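Local coordinates for protein separin (Saccharomyces cerevisiae, PDB 5U1T) that acts as a caspase-like cysteine protease that cleaves the cohesin subunit MCD1/SCC1 at the onset of anaphase, allowing chromosomes to segregate, at residues Ile705-Gly708 against Lys709-Ala713; Ile736-Asn739 against Ile740-Asn744. One frame throughout, in Å; residues are numbered along the deposited sequence.

How the contacts relate
Contact 1 and contact 2 are two local helical patches on successive helices of the chain, 700-714 and 729-752, and their centres lie about 14 Å apart. They meet directly: Phe707 CD1 of contact 1 packs on Ile742 CD1 of contact 2 at 3.7 Å. Two loop residues join them as well, since Ile691 touches Phe707 and also Lys741 and Ile742, while Phe719 touches Leu711 and Pro712 and also Asn739. Burial differs. Contact 1 is partly exposed, with its centre about 21 Å from that of the chain, whereas contact 2 is buried and about 8 Å from it. Both are away from Cys1497, the probable catalytic cysteine.

Contact 1: residues Ile705-Gly708 against Lys709-Ala713; sequences IYFG and KTLPA
Leu711 CD2 touches both the Tyr706 and the Phe707 ring, one turn earlier in helix 700-714. It lies 3.7 Å from Tyr706 CE2 and 3.7 Å from Phe707 CD1, while Leu711 CB lies over one face of the Tyr706 ring. The trans chi1 of Tyr706 (-174°) carries CG beside the carbonyl carbon and swings the ring along the next turn, where CD1 also reaches Thr710 CB at 3.9 Å. Within the first segment, Tyr706 CD2 sits over the centre of the Phe707 ring, and Phe703 meets that ring too.

The backbone bonds record a wider, pi-type turn. Ile705 O accepts two N-H groups, from Lys709 N at 2.8 Å and Thr710 N at 2.9 Å, and Thr710 OG1 adds a weak bond to it. Leu711 N reaches back five residues to Tyr706 O (2.7 Å), almost straight at 166°.

Pro712 interrupts the pattern. Pro712 N has no hydrogen to give; its CD, bonded to that nitrogen, lies 3.3 Å from Phe707 O. The i to i+5 bonds of Thr710 and Leu711 thus mark the wider turn, and the helix kinks where Pro712 N makes no bond to the turn before.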
loop_
_atom_site.group_PDB
_atom_site.type_symbol
_atom_site.label_atom_id
_atom_site.label_comp_id
_atom_site.label_asym_id
_atom_site.label_seq_id
_atom_site.Cartn_x
_atom_site.Cartn_y
_atom_site.Cartn_z
ATOM N N ILE A 705 8.310 1.936 -20.784
ATOM C CA ILE A 705 8.489 0.802 -21.680
ATOM C C ILE A 705 8.369 -0.492 -20.892
ATOM O O ILE A 705 7.681 -1.424 -21.303
ATOM C CB ILE A 705 9.836 0.812 -22.396
ATOM C CG1 ILE A 705 10.026 2.122 -23.177
ATOM C CG2 ILE A 705 9.936 -0.400 -23.309
ATOM C CD1 ILE A 705 9.167 2.261 -24.432
ATOM N N TYR A 706 9.018 -0.522 -19.737
ATOM C CA TYR A 706 9.069 -1.736 -18.954
ATOM C C TYR A 706 7.701 -2.183 -18.437
ATOM O O TYR A 706 7.276 -3.323 -18.686
ATOM C CB TYR A 706 10.012 -1.583 -17.769
ATOM C CG TYR A 706 10.138 -2.902 -17.073
ATOM C CD1 TYR A 706 10.704 -3.984 -17.733
ATOM C CD2 TYR A 706 9.634 -3.095 -15.794
ATOM C CE1 TYR A 706 10.803 -5.201 -17.136
ATOM C CE2 TYR A 706 9.732 -4.321 -15.180
ATOM C CZ TYR A 706 10.321 -5.374 -15.855
ATOM O OH TYR A 706 10.426 -6.615 -15.261
ATOM N N PHE A 707 7.027 -1.297 -17.707
ATOM C CA PHE A 707 5.737 -1.625 -17.111
ATOM C C PHE A 707 4.570 -1.507 -18.091
ATOM O O PHE A 707 3.503 -2.094 -17.865
ATOM C CB PHE A 707 5.483 -0.739 -15.902
ATOM C CG PHE A 707 6.406 -1.011 -14.771
ATOM C CD1 PHE A 707 6.206 -2.121 -13.955
ATOM C CD2 PHE A 707 7.485 -0.184 -14.530
ATOM C CE1 PHE A 707 7.052 -2.384 -12.918
ATOM C CE2 PHE A 707 8.337 -0.440 -13.492
ATOM C CZ PHE A 707 8.118 -1.547 -12.678
ATOM N N GLY A 708 4.778 -0.759 -19.174
ATOM C CA GLY A 708 3.735 -0.511 -20.145
ATOM C C GLY A 708 3.801 -1.404 -21.360
ATOM O O GLY A 708 2.793 -1.602 -22.019
ATOM N N LYS A 709 4.972 -1.947 -21.672
ATOM C CA LYS A 709 5.083 -2.855 -22.812
ATOM C C LYS A 709 5.719 -4.202 -22.433
ATOM O O LYS A 709 5.056 -5.255 -22.493
ATOM C CB LYS A 709 5.868 -2.192 -23.945
ATOM C CG LYS A 709 5.150 -0.997 -24.601
ATOM C CD LYS A 709 5.565 -0.844 -26.063
ATOM C CE LYS A 709 4.501 -0.142 -26.924
ATOM N NZ LYS A 709 4.488 1.341 -26.750
ATOM N N THR A 710 6.989 -4.171 -22.036
ATOM C CA THR A 710 7.747 -5.388 -21.705
ATOM C C THR A 710 7.045 -6.322 -20.698
ATOM O O THR A 710 6.728 -7.483 -21.011
ATOM C CB THR A 710 9.131 -5.017 -21.140
ATOM O OG1 THR A 710 9.735 -4.032 -21.988
ATOM C CG2 THR A 710 10.027 -6.244 -21.053
ATOM N N LEU A 711 6.806 -5.808 -19.496
ATOM C CA LEU A 711 6.176 -6.588 -18.437
ATOM C C LEU A 711 4.769 -7.139 -18.790
ATOM O O LEU A 711 4.479 -8.301 -18.504
ATOM C CB LEU A 711 6.113 -5.751 -17.158
ATOM C CG LEU A 711 5.848 -6.516 -15.870
ATOM C CD1 LEU A 711 6.576 -7.849 -15.920
ATOM C CD2 LEU A 711 6.301 -5.698 -14.677
ATOM N N PRO A 712 3.889 -6.326 -19.408
ATOM C CA PRO A 712 2.612 -6.914 -19.838
ATOM C C PRO A 712 2.743 -7.974 -20.931
ATOM O O PRO A 712 1.837 -8.801 -21.061
ATOM C CB PRO A 712 1.837 -5.708 -20.377
ATOM C CG PRO A 712 2.442 -4.538 -19.730
ATOM C CD PRO A 712 3.894 -4.863 -19.598
ATOM N N ALA A 713 3.833 -7.954 -21.695
ATOM C CA ALA A 713 4.019 -8.904 -22.791
ATOM C C ALA A 713 4.445 -10.285 -22.285
ATOM O O ALA A 713 4.425 -11.283 -23.027
ATOM C CB ALA A 713 5.040 -8.367 -23.783
#

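Contact 2: residues Ile736-Asn739 against Ile740-Asn744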
loop_
_atom_site.group_PDB
_atom_site.type_symbol
_atom_site.label_atom_id
_atom_site.label_comp_id
_atom_site.label_asym_id
_atom_site.label_seq_id
_atom_site.Cartn_x
_atom_site.Cartn_y
_atom_site.Cartn_z
ATOM N N ILE A 736 -4.267 -5.899 -8.226
ATOM C CA ILE A 736 -4.762 -4.537 -8.233
ATOM C C ILE A 736 -3.788 -3.646 -7.489
ATOM O O ILE A 736 -3.473 -2.557 -7.945
ATOM C CB ILE A 736 -6.161 -4.428 -7.602
ATOM C CG1 ILE A 736 -7.162 -5.302 -8.358
ATOM C CG2 ILE A 736 -6.646 -3.002 -7.637
ATOM C CD1 ILE A 736 -8.579 -5.228 -7.795
ATOM N N LEU A 737 -3.293 -4.122 -6.350
ATOM C CA LEU A 737 -2.297 -3.373 -5.586
ATOM C C LEU A 737 -1.024 -3.115 -6.396
ATOM O O LEU A 737 -0.412 -2.061 -6.255
ATOM C CB LEU A 737 -1.941 -4.101 -4.292
ATOM C CG LEU A 737 -3.025 -4.165 -3.220
ATOM C CD1 LEU A 737 -2.590 -5.098 -2.099
ATOM C CD2 LEU A 737 -3.358 -2.791 -2.675
ATOM N N LEU A 738 -0.625 -4.073 -7.232
ATOM C CA LEU A 738 0.551 -3.893 -8.078
ATOM C C LEU A 738 0.338 -2.715 -9.020
ATOM O O LEU A 738 1.210 -1.856 -9.183
ATOM C CB LEU A 738 0.857 -5.155 -8.891
ATOM C CG LEU A 738 2.011 -5.002 -9.882
ATOM C CD1 LEU A 738 3.337 -5.033 -9.159
ATOM C CD2 LEU A 738 1.954 -6.042 -10.976
ATOM N N ASN A 739 -0.836 -2.692 -9.642
ATOM C CA ASN A 739 -1.151 -1.682 -10.632
ATOM C C ASN A 739 -1.367 -0.330 -9.972
ATOM O O ASN A 739 -1.128 0.697 -10.578
ATOM C CB ASN A 739 -2.373 -2.097 -11.450
ATOM C CG ASN A 739 -2.047 -3.177 -12.486
ATOM O OD1 ASN A 739 -1.990 -4.365 -12.161
ATOM N ND2 ASN A 739 -1.852 -2.772 -13.735
ATOM N N ILE A 740 -1.807 -0.338 -8.723
ATOM C CA ILE A 740 -1.934 0.886 -7.961
ATOM C C ILE A 740 -0.546 1.483 -7.749
ATOM O O ILE A 740 -0.316 2.677 -7.969
ATOM C CB ILE A 740 -2.626 0.635 -6.613
ATOM C CG1 ILE A 740 -4.128 0.402 -6.840
ATOM C CG2 ILE A 740 -2.361 1.784 -5.647
ATOM C CD1 ILE A 740 -4.938 0.058 -5.589
ATOM N N LYS A 741 0.383 0.626 -7.346
ATOM C CA LYS A 741 1.755 1.036 -7.099
ATOM C C LYS A 741 2.434 1.525 -8.380
ATOM O O LYS A 741 3.244 2.438 -8.329
ATOM C CB LYS A 741 2.545 -0.121 -6.488
ATOM C CG LYS A 741 3.770 0.273 -5.706
ATOM C CD LYS A 741 4.569 -0.945 -5.334
ATOM C CE LYS A 741 5.867 -0.570 -4.678
ATOM N NZ LYS A 741 6.740 -1.746 -4.533
ATOM N N ILE A 742 2.111 0.926 -9.522
ATOM C CA ILE A 742 2.715 1.356 -10.771
ATOM C C ILE A 742 2.281 2.779 -11.088
ATOM O O ILE A 742 3.118 3.640 -11.340
ATOM C CB ILE A 742 2.355 0.435 -11.938
ATOM C CG1 ILE A 742 3.060 -0.919 -11.797
ATOM C CG2 ILE A 742 2.775 1.061 -13.235
ATOM C CD1 ILE A 742 2.648 -1.939 -12.844
ATOM N N PHE A 743 0.976 3.031 -11.030
ATOM C CA PHE A 743 0.431 4.367 -11.295
ATOM C C PHE A 743 0.871 5.438 -10.290
ATOM O O PHE A 743 0.981 6.600 -10.640
ATOM C CB PHE A 743 -1.104 4.319 -11.339
ATOM C CG PHE A 743 -1.648 3.718 -12.597
ATOM C CD1 PHE A 743 -1.179 4.126 -13.834
ATOM C CD2 PHE A 743 -2.610 2.726 -12.545
ATOM C CE1 PHE A 743 -1.667 3.553 -15.009
ATOM C CE2 PHE A 743 -3.100 2.142 -13.712
ATOM C CZ PHE A 743 -2.628 2.560 -14.949
ATOM N N ASN A 744 1.112 5.038 -9.047
ATOM C CA ASN A 744 1.602 5.947 -8.025
ATOM C C ASN A 744 3.021 6.425 -8.314
ATOM O O ASN A 744 3.330 7.602 -8.143
ATOM C CB ASN A 744 1.554 5.280 -6.647
ATOM C CG ASN A 744 0.380 5.741 -5.815
ATOM O OD1 ASN A 744 -0.300 6.709 -6.155
ATOM N ND2 ASN A 744 0.134 5.054 -4.707
#
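Ile736 and Ile740 meet through their branches in the middle of helix 729-752: Ile736 CG2 lies 4.1 Å from Ile740 CD1, the two side chains crossing at a slant. This is ordinary alpha-helical i to i+4 packing, one turn apart, and it repeats two residues further on, where Leu738 CG stands 4.3 Å from Ile742 CD1. Leu737 adds a looser, three-residue contact from its CD2 to the same Ile740 CD1.

The two sets of side chains pack on different neighbours. Ile736 and Leu737 rest on Leu773 of helix 756-775, and Ile740 on Leu769 of the same helix and on Ser791 of helix 782-805. Leu738 packs against Leu684, Ala687 and Ser688 of helix 680-689, and Ile742 against the loop residue Ile691. Most of 736-744 is therefore buried, with these three helices packing on it.

The torsion of Ile740 (chi1 -74°) sets CG1 beside its own backbone N, turned back over the preceding turn, and Ile742 is built alike; their CG1 atoms consequently lie near the carbonyl oxygens Ile736 O and Leu738 O.

Four successive i to i+4 backbone bonds tie the turns. The first runs from Ile740 N to Ile736 O at 2.9 Å, and those of Lys741 N to Leu737 O and Ile742 N to Leu738 O follow. The last, from Phe743 N to Asn739 O, is nearly straight, with an N-H...O angle of 172°.

At the polar edge, Lys741 runs out extended beyond CG. Its NZ bonds to Ser688 O and forms a salt bridge with Glu651 OE1, two acceptors that satisfy it and fix where the chain end lies. Asn739 O approaches the Phe743 ring obliquely, 3.2 Å from Phe743 CD2.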